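Long-range contacts in pectate lyase (Bacillus, PDB 3VMV), which probably cleaves the polygalacturonate chains of pectin by beta-elimination, as a secreted lyase of polysaccharide lyase family 1: residues A[12-17]-A[102-107]; A[198-203]-A[314-319]; A[229-234]-A[263-268]. All blocks are in the same frame, centred on the assembly; numbering follows the deposited sequence.

Contact 1. Residues A[12-17]-A[102-107]; sequences GGTTGG and AHNIII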
loop_
_atom_site.group_PDB
_atom_site.type_symbol
_atom_site.label_atom_id
_atom_site.label_comp_id
_atom_site.label_asym_id
_atom_site.label_seq_id
_atom_site.Cartn_x
_atom_site.Cartn_y
_atom_site.Cartn_z
ATOM N N GLY A 12 -12.129 -6.319 14.378
ATOM C CA GLY A 12 -13.456 -5.770 14.141
ATOM C C GLY A 12 -13.890 -5.574 12.690
ATOM O O GLY A 12 -15.062 -5.318 12.423
ATOM N N GLY A 13 -12.941 -5.646 11.757
ATOM C CA GLY A 13 -13.245 -5.569 10.340
ATOM C C GLY A 13 -13.160 -4.152 9.784
ATOM O O GLY A 13 -12.943 -3.175 10.537
ATOM N N THR A 14 -13.330 -4.048 8.475
ATOM C CA THR A 14 -13.290 -2.753 7.800
ATOM C C THR A 14 -14.489 -2.596 6.873
ATOM O O THR A 14 -14.669 -3.361 5.902
ATOM C CB THR A 14 -11.972 -2.601 6.998
ATOM O OG1 THR A 14 -10.846 -2.788 7.851
ATOM C CG2 THR A 14 -11.894 -1.234 6.377
ATOM N N THR A 15 -15.333 -1.614 7.199
ATOM C CA THR A 15 -16.505 -1.277 6.424
ATOM C C THR A 15 -16.463 0.152 5.894
ATOM O O THR A 15 -17.322 0.557 5.117
ATOM C CB THR A 15 -17.803 -1.411 7.258
ATOM O OG1 THR A 15 -17.722 -0.573 8.416
ATOM C CG2 THR A 15 -18.027 -2.866 7.687
ATOM N N GLY A 16 -15.449 0.907 6.295
ATOM C CA GLY A 16 -15.309 2.272 5.804
ATOM C C GLY A 16 -16.515 3.158 6.087
ATOM O O GLY A 16 -17.014 3.250 7.235
ATOM N N GLY A 17 -16.982 3.828 5.041
ATOM C CA GLY A 17 -18.073 4.788 5.154
ATOM C C GLY A 17 -19.428 4.184 4.899
ATOM O O GLY A 17 -20.401 4.914 4.744
ATOM N N ALA A 102 -6.376 7.332 11.649
ATOM C CA ALA A 102 -7.583 7.093 10.904
ATOM C C ALA A 102 -7.998 5.637 11.049
ATOM O O ALA A 102 -7.148 4.757 10.956
ATOM C CB ALA A 102 -7.325 7.452 9.432
ATOM N N HIS A 103 -9.282 5.394 11.329
ATOM C CA HIS A 103 -9.769 4.064 11.690
ATOM C C HIS A 103 -10.960 3.677 10.869
ATOM O O HIS A 103 -11.891 4.452 10.749
ATOM C CB HIS A 103 -10.117 4.044 13.165
ATOM C CG HIS A 103 -8.920 4.244 14.030
ATOM N ND1 HIS A 103 -8.329 5.478 14.199
ATOM C CD2 HIS A 103 -8.137 3.355 14.682
ATOM C CE1 HIS A 103 -7.254 5.347 14.959
ATOM N NE2 HIS A 103 -7.120 4.072 15.269
ATOM N N ASN A 104 -10.907 2.475 10.301
ATOM C CA ASN A 104 -11.992 1.943 9.481
ATOM C C ASN A 104 -12.173 2.796 8.219
ATOM O O ASN A 104 -13.178 3.513 8.045
ATOM C CB ASN A 104 -13.320 1.828 10.285
ATOM C CG ASN A 104 -14.396 1.111 9.493
ATOM O OD1 ASN A 104 -14.082 0.232 8.690
ATOM N ND2 ASN A 104 -15.652 1.501 9.673
ATOM N N ILE A 105 -11.175 2.697 7.345
ATOM C CA ILE A 105 -11.072 3.519 6.149
ATOM C C ILE A 105 -10.912 2.629 4.920
ATOM O O ILE A 105 -10.100 1.699 4.933
ATOM C CB ILE A 105 -9.832 4.416 6.221
ATOM C CG1 ILE A 105 -9.711 5.103 7.604
ATOM C CG2 ILE A 105 -9.837 5.417 5.081
ATOM C CD1 ILE A 105 -10.792 6.164 7.907
ATOM N N ILE A 106 -11.683 2.901 3.879
ATOM C CA ILE A 106 -11.528 2.250 2.591
ATOM C C ILE A 106 -11.135 3.287 1.527
ATOM O O ILE A 106 -11.780 4.318 1.411
ATOM C CB ILE A 106 -12.841 1.571 2.182
ATOM C CG1 ILE A 106 -13.180 0.510 3.216
ATOM C CG2 ILE A 106 -12.723 0.974 0.752
ATOM C CD1 ILE A 106 -14.472 -0.264 2.898
ATOM N N ILE A 107 -10.065 3.021 0.774
ATOM C CA ILE A 107 -9.737 3.794 -0.441
ATOM C C ILE A 107 -9.792 2.810 -1.597
ATOM O O ILE A 107 -9.055 1.801 -1.604
ATOM C CB ILE A 107 -8.360 4.410 -0.320
ATOM C CG1 ILE A 107 -8.274 5.278 0.934
ATOM C CG2 ILE A 107 -7.976 5.206 -1.603
ATOM C CD1 ILE A 107 -6.938 5.814 1.248
#
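N104 grips the backbone of T15 and G16 with its side-chain amide. Its CG lies opposite the backbone N (chi1 -173°), which swings the amide out to the 15-16 backbone. Its OD1 accepts two N-H groups. T15 N lies 2.7 Å from N104 OD1, in the carbonyl plane and on a lone pair. G16 N is 2.8 Å from N104 OD1 but stands above that plane. The other end of the amide gives a third bond, from N104 ND2 to T15 OG1 at 3.2 Å. The hydroxyl lies close to the amide plane.

I106 packs beside this polar knot. Its CD1 rests on T15 C at 3.6 Å, and its CG1 meets T14 CG2 at 3.8 Å. G16 passes close by: a CB at this position would run into I106 CG1. G16 CA also makes a CH...O contact with the carbonyl O of N104.

A second shell sets these groups. N80 OD1 bonds N104 ND2, and A8 O bonds T14 OG1. W133 packs against both T14 and I106. N104 itself has a left-handed backbone (phi 64°, psi 69°) where the chain turns between strands 97-103 and 105-108. The site is a corner of the parallel beta-helix, with an N-terminal loop tied onto it.

Contact 2. Residues A[198-203]-A[314-319]; sequences HNYFNN and SSVEQH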
loop_
_atom_site.group_PDB
_atom_site.type_symbol
_atom_site.label_atom_id
_atom_site.label_comp_id
_atom_site.label_asym_id
_atom_site.label_seq_id
_atom_site.Cartn_x
_atom_site.Cartn_y
_atom_site.Cartn_z
ATOM N N HIS A 198 -3.102 -10.061 -4.582
ATOM C CA HIS A 198 -3.653 -9.774 -5.911
ATOM C C HIS A 198 -3.290 -8.420 -6.466
ATOM O O HIS A 198 -4.043 -7.840 -7.219
ATOM C CB HIS A 198 -5.166 -10.024 -5.944
ATOM C CG HIS A 198 -5.522 -11.471 -5.821
ATOM N ND1 HIS A 198 -5.785 -12.078 -4.608
ATOM C CD2 HIS A 198 -5.575 -12.448 -6.757
ATOM C CE1 HIS A 198 -6.049 -13.359 -4.817
ATOM N NE2 HIS A 198 -5.940 -13.605 -6.111
ATOM N N ASN A 199 -2.115 -7.926 -6.103
ATOM C CA ASN A 199 -1.633 -6.700 -6.741
ATOM C C ASN A 199 -0.730 -7.014 -7.916
ATOM O O ASN A 199 -0.087 -8.077 -7.968
ATOM C CB ASN A 199 -0.812 -5.855 -5.743
ATOM C CG ASN A 199 -1.608 -5.479 -4.499
ATOM O OD1 ASN A 199 -2.472 -4.607 -4.528
ATOM N ND2 ASN A 199 -1.344 -6.196 -3.378
ATOM N N TYR A 200 -0.620 -6.037 -8.802
ATOM C CA TYR A 200 0.342 -6.055 -9.887
ATOM C C TYR A 200 1.445 -5.064 -9.533
ATOM O O TYR A 200 1.144 -3.870 -9.300
ATOM C CB TYR A 200 -0.365 -5.541 -11.126
ATOM C CG TYR A 200 0.373 -5.606 -12.440
ATOM C CD1 TYR A 200 1.082 -6.748 -12.835
ATOM C CD2 TYR A 200 0.312 -4.540 -13.336
ATOM C CE1 TYR A 200 1.705 -6.805 -14.072
ATOM C CE2 TYR A 200 0.948 -4.611 -14.562
ATOM C CZ TYR A 200 1.605 -5.732 -14.930
ATOM O OH TYR A 200 2.236 -5.832 -16.173
ATOM N N PHE A 201 2.679 -5.563 -9.442
ATOM C CA PHE A 201 3.856 -4.735 -9.133
ATOM C C PHE A 201 4.732 -4.749 -10.366
ATOM O O PHE A 201 5.401 -5.739 -10.621
ATOM C CB PHE A 201 4.609 -5.349 -7.952
ATOM C CG PHE A 201 3.802 -5.423 -6.654
ATOM C CD1 PHE A 201 3.343 -4.270 -6.007
ATOM C CD2 PHE A 201 3.567 -6.647 -6.038
ATOM C CE1 PHE A 201 2.637 -4.373 -4.795
ATOM C CE2 PHE A 201 2.923 -6.760 -4.810
ATOM C CZ PHE A 201 2.423 -5.612 -4.187
ATOM N N ASN A 202 4.766 -3.677 -11.156
ATOM C CA ASN A 202 5.369 -3.765 -12.487
ATOM C C ASN A 202 6.240 -2.534 -12.808
ATOM O O ASN A 202 5.810 -1.401 -12.635
ATOM C CB ASN A 202 4.233 -3.876 -13.520
ATOM C CG ASN A 202 4.736 -3.815 -14.929
ATOM O OD1 ASN A 202 5.556 -4.639 -15.333
ATOM N ND2 ASN A 202 4.216 -2.873 -15.701
ATOM N N ASN A 203 7.436 -2.787 -13.325
ATOM C CA ASN A 203 8.356 -1.707 -13.735
ATOM C C ASN A 203 8.678 -0.766 -12.567
ATOM O O ASN A 203 8.389 0.452 -12.600
ATOM C CB ASN A 203 7.874 -0.952 -14.961
ATOM C CG ASN A 203 8.935 -0.021 -15.494
ATOM O OD1 ASN A 203 10.107 -0.396 -15.601
ATOM N ND2 ASN A 203 8.532 1.180 -15.864
ATOM N N SER A 314 -3.157 -14.676 -13.784
ATOM C CA SER A 314 -4.244 -14.337 -14.704
ATOM C C SER A 314 -5.340 -13.477 -14.061
ATOM O O SER A 314 -5.857 -12.547 -14.695
ATOM C CB SER A 314 -4.821 -15.607 -15.307
ATOM O OG SER A 314 -5.290 -16.470 -14.303
ATOM N N SER A 315 -5.666 -13.733 -12.797
ATOM C CA SER A 315 -6.684 -12.913 -12.117
ATOM C C SER A 315 -6.227 -11.470 -11.971
ATOM O O SER A 315 -7.033 -10.553 -12.164
ATOM C CB SER A 315 -7.040 -13.492 -10.750
ATOM O OG SER A 315 -7.753 -14.722 -10.928
ATOM N N VAL A 316 -4.966 -11.276 -11.621
ATOM C CA VAL A 316 -4.414 -9.928 -11.452
ATOM C C VAL A 316 -4.400 -9.218 -12.798
ATOM O O VAL A 316 -4.793 -8.044 -12.882
ATOM C CB VAL A 316 -3.012 -10.017 -10.855
ATOM C CG1 VAL A 316 -2.318 -8.619 -10.887
ATOM C CG2 VAL A 316 -3.118 -10.494 -9.387
ATOM N N GLU A 317 -3.985 -9.922 -13.856
ATOM C CA GLU A 317 -3.987 -9.303 -15.169
ATOM C C GLU A 317 -5.382 -8.763 -15.527
ATOM O O GLU A 317 -5.532 -7.683 -16.135
ATOM C CB GLU A 317 -3.524 -10.313 -16.236
ATOM C CG GLU A 317 -2.045 -10.620 -16.159
ATOM C CD GLU A 317 -1.634 -11.832 -17.010
ATOM O OE1 GLU A 317 -2.484 -12.694 -17.333
ATOM O OE2 GLU A 317 -0.447 -11.930 -17.349
ATOM N N GLN A 318 -6.403 -9.531 -15.172
ATOM C CA GLN A 318 -7.758 -9.222 -15.612
ATOM C C GLN A 318 -8.499 -8.300 -14.705
ATOM O O GLN A 318 -9.359 -7.511 -15.199
ATOM C CB GLN A 318 -8.552 -10.511 -15.792
ATOM C CG GLN A 318 -7.902 -11.401 -16.848
ATOM C CD GLN A 318 -8.542 -12.759 -16.924
ATOM O OE1 GLN A 318 -7.851 -13.776 -17.010
ATOM N NE2 GLN A 318 -9.876 -12.788 -16.911
ATOM N N HIS A 319 -8.225 -8.355 -13.408
ATOM C CA HIS A 319 -9.148 -7.724 -12.476
ATOM C C HIS A 319 -8.531 -6.729 -11.510
ATOM O O HIS A 319 -9.264 -6.111 -10.703
ATOM C CB HIS A 319 -9.922 -8.769 -11.681
ATOM C CG HIS A 319 -10.670 -9.734 -12.533
ATOM N ND1 HIS A 319 -11.749 -9.369 -13.310
ATOM C CD2 HIS A 319 -10.475 -11.059 -12.747
ATOM C CE1 HIS A 319 -12.200 -10.434 -13.950
ATOM N NE2 HIS A 319 -11.446 -11.470 -13.625
#
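The carbonyl O of S315, a residue that touches H198 across the contact, takes two backbone N-H groups of its own helix. H319 N lies 2.8 Å from S315 O, and Q318 N makes a weak second bond. No hydrogen bond joins 198-203 directly to 314-319. The direct contact is apolar and turns on V316.

V316 points its CB toward the chain around 198-200, and both methyls touch it. CG1 is anti to the backbone N (chi1 171°). It meets Y200 CB at 3.7 Å and sits near the carbonyl O of N199. CG2 lies over the H198 backbone, 3.5 Å from H198 O, and 4.0 Å from H198 CB. The imidazole is approached obliquely by V316 CG2 and by S315 CB. The S315 CB to H198 CD2 distance is 4.4 Å, so that touch is loose.

The polar ends are linked through a third residue. Q307 bonds H198 NE2 with its OE1 and S315 OG with its NE2. One amide thus bridges the two sides. Y222 adds to the seat of the helix by touching V316 and E317, while W169 touches S315 and H319.

Y200 CB points toward the helix, and N202 CB lies over one face of the Y200 ring, 3.4 Å above its plane. N199 turns away from the helix. Its OD1 bonds N170 N and its ND2 bonds V167 O, while its own N bonds N221 OD1. N199 CB also covers part of one face of the F201 ring. The N170, N199 and N221 series is consistent with the asparagine stack of pectate lyase parallel beta-helices. Helix 309-319 packs on the outside of that coil, beside the turn.

Contact 3. Residues A[229-234]-A[263-268]; sequences TAINSR and GPVGWF. With SO4 (sulfate ion), chain C.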
loop_
_atom_site.group_PDB
_atom_site.type_symbol
_atom_site.label_atom_id
_atom_site.label_comp_id
_atom_site.label_asym_id
_atom_site.label_seq_id
_atom_site.Cartn_x
_atom_site.Cartn_y
_atom_site.Cartn_z
ATOM N N THR A 229 15.494 -4.694 -6.420
ATOM C CA THR A 229 15.018 -5.748 -5.510
ATOM C C THR A 229 13.519 -5.585 -5.264
ATOM O O THR A 229 12.945 -4.504 -5.442
ATOM C CB THR A 229 15.702 -5.681 -4.136
ATOM O OG1 THR A 229 15.469 -4.414 -3.545
ATOM C CG2 THR A 229 17.252 -5.867 -4.278
ATOM N N ALA A 230 12.885 -6.659 -4.782
ATOM C CA ALA A 230 11.471 -6.563 -4.442
ATOM C C ALA A 230 11.229 -6.568 -2.948
ATOM O O ALA A 230 11.337 -5.523 -2.300
ATOM C CB ALA A 230 10.676 -7.714 -5.139
ATOM N N ILE A 231 10.947 -7.717 -2.365
ATOM C CA ILE A 231 10.639 -7.763 -0.906
ATOM C C ILE A 231 11.911 -7.671 -0.058
ATOM O O ILE A 231 12.818 -8.496 -0.206
ATOM C CB ILE A 231 9.941 -9.082 -0.590
ATOM C CG1 ILE A 231 8.688 -9.257 -1.443
ATOM C CG2 ILE A 231 9.579 -9.149 0.920
ATOM C CD1 ILE A 231 8.141 -10.679 -1.409
ATOM N N ASN A 232 11.993 -6.637 0.799
ATOM C CA ASN A 232 13.176 -6.413 1.594
ATOM C C ASN A 232 12.754 -6.520 3.041
ATOM O O ASN A 232 12.101 -5.633 3.543
ATOM C CB ASN A 232 13.733 -5.026 1.294
ATOM C CG ASN A 232 15.056 -4.758 2.019
ATOM O OD1 ASN A 232 15.592 -5.624 2.715
ATOM N ND2 ASN A 232 15.619 -3.545 1.815
ATOM N N SER A 233 13.140 -7.623 3.694
ATOM C CA SER A 233 12.711 -7.891 5.050
ATOM C C SER A 233 13.831 -7.591 6.030
ATOM O O SER A 233 14.904 -8.222 5.966
ATOM C CB SER A 233 12.280 -9.368 5.150
ATOM O OG SER A 233 11.709 -9.660 6.417
ATOM N N ARG A 234 13.565 -6.638 6.939
ATOM C CA ARG A 234 14.587 -6.039 7.793
ATOM C C ARG A 234 14.201 -6.091 9.256
ATOM O O ARG A 234 13.011 -6.048 9.586
ATOM C CB ARG A 234 14.773 -4.553 7.381
ATOM C CG ARG A 234 15.499 -4.423 6.031
ATOM C CD ARG A 234 15.185 -3.139 5.293
ATOM N NE ARG A 234 15.934 -2.014 5.848
ATOM C CZ ARG A 234 16.348 -0.991 5.116
ATOM N NH1 ARG A 234 17.021 -0.015 5.711
ATOM N NH2 ARG A 234 16.113 -0.951 3.790
ATOM N N GLY A 263 17.129 -9.778 -5.525
ATOM C CA GLY A 263 16.138 -10.683 -6.090
ATOM C C GLY A 263 14.777 -10.423 -5.486
ATOM O O GLY A 263 14.459 -9.320 -5.051
ATOM N N PRO A 264 13.935 -11.458 -5.441
ATOM C CA PRO A 264 12.527 -11.278 -5.083
ATOM C C PRO A 264 12.286 -11.070 -3.581
ATOM O O PRO A 264 11.278 -10.471 -3.200
ATOM C CB PRO A 264 11.872 -12.580 -5.583
ATOM C CG PRO A 264 12.999 -13.600 -5.518
ATOM C CD PRO A 264 14.257 -12.837 -5.846
ATOM N N VAL A 265 13.183 -11.603 -2.771
ATOM C CA VAL A 265 13.115 -11.440 -1.326
ATOM C C VAL A 265 14.512 -11.545 -0.745
ATOM O O VAL A 265 15.363 -12.235 -1.307
ATOM C CB VAL A 265 12.129 -12.494 -0.706
ATOM C CG1 VAL A 265 12.605 -13.900 -0.927
ATOM C CG2 VAL A 265 11.854 -12.203 0.789
ATOM N N GLY A 266 14.754 -10.828 0.353
ATOM C CA GLY A 266 16.019 -10.924 1.065
ATOM C C GLY A 266 16.178 -9.721 1.958
ATOM O O GLY A 266 15.179 -9.056 2.290
ATOM N N TRP A 267 17.431 -9.452 2.336
ATOM C CA TRP A 267 17.738 -8.337 3.221
ATOM C C TRP A 267 18.726 -7.475 2.455
ATOM O O TRP A 267 19.799 -7.969 2.099
ATOM C CB TRP A 267 18.385 -8.874 4.511
ATOM C CG TRP A 267 18.923 -7.758 5.390
ATOM C CD1 TRP A 267 18.407 -6.489 5.491
ATOM C CD2 TRP A 267 20.045 -7.809 6.285
ATOM N NE1 TRP A 267 19.146 -5.755 6.376
ATOM C CE2 TRP A 267 20.147 -6.539 6.888
ATOM C CE3 TRP A 267 20.972 -8.793 6.628
ATOM C CZ2 TRP A 267 21.151 -6.229 7.803
ATOM C CZ3 TRP A 267 21.959 -8.489 7.542
ATOM C CH2 TRP A 267 22.033 -7.214 8.126
ATOM N N PHE A 268 18.342 -6.217 2.213
ATOM C CA PHE A 268 19.110 -5.314 1.349
ATOM C C PHE A 268 19.252 -3.922 1.956
ATOM O O PHE A 268 18.394 -3.464 2.719
ATOM C CB PHE A 268 18.395 -5.168 0.001
ATOM C CG PHE A 268 17.980 -6.478 -0.609
ATOM C CD1 PHE A 268 18.942 -7.368 -1.086
ATOM C CD2 PHE A 268 16.649 -6.821 -0.694
ATOM C CE1 PHE A 268 18.534 -8.575 -1.674
ATOM C CE2 PHE A 268 16.254 -8.033 -1.279
ATOM C CZ PHE A 268 17.191 -8.897 -1.749
HETATM S S SO4 C . 16.869 2.530 2.684
HETATM O O1 SO4 C . 17.124 2.371 4.136
HETATM O O2 SO4 C . 15.651 3.327 2.504
HETATM O O3 SO4 C . 18.018 3.188 2.062
HETATM O O4 SO4 C . 16.645 1.219 2.050
#
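The F268 ring is held between T229 and G266. T229 CG2 stands over the centre of one face, 3.6 Å from the centroid and almost on the ring normal, a CH-pi contact. G266 C lies against the opposite face, offset toward the rim. I231 O sits at the ring edge, and the ring of F260 meets it with planes about 85° apart. The W267 indole has N232 OD1 near its plane at the edge. R234 CG approaches it obliquely, 3.6 Å from W267 CD1. The guanidinium of R234 has F268 O over one face and a sulfate at its edge.

N232 pairs with the backbone of F268 through both ends of its amide. F268 N gives a bond to N232 OD1 at 2.9 Å, and N232 ND2 gives one to F268 O at 2.9 Å. Both donors stand above the carbonyl planes they bond to, while F268 O lies close to the amide plane of N232. CG lies anti to the N232 backbone N (chi1 -175°), which carries the amide across to F268. With an alanine here, F268 N and F268 O would probably lose both mates and the chain at 267-268 could shift.

Parallel strand pairing runs beside this clamp. I231 N bonds P264 O at 2.9 Å, and S233 N bonds G266 O at 2.9 Å. The return bond from G266 N to I231 O is weak. I231 CG2 and V265 CG2 pack together.

R234 NH1 bonds sulfate O1 at 2.9 Å, and NH2 bonds sulfate O4 at 2.8 Å. S271 OG bonds R234 NE, and R212 lies close to NH1. The sulfate probably came from the crystallisation liquor. The two-pronged grip of R234 implies a spot that can bind an anion, which may suit a carboxylate of polyanionic pectate.

In the fold
The three contacts lie along one parallel beta-helix and do not touch. Contacts 1 and 3 are on opposite sides of the chain's centre, with their own centres about 30 Å apart. Contact 2 lies about 24 Å from contact 1 and about 20 Å from contact 3, centre to centre. The nearest atoms of contacts 2 and 3 are about 7 Å apart. In sequence, contact 1 closes before the others open, and contact 3 is nested in the loop that contact 2 closes. Contacts 1 and 2 bring outer pieces onto the coil, while contact 3 joins successive turns. The sulfate is bound at contact 3. The nearest atoms of contacts 1 and 3 are about 21 Å apart.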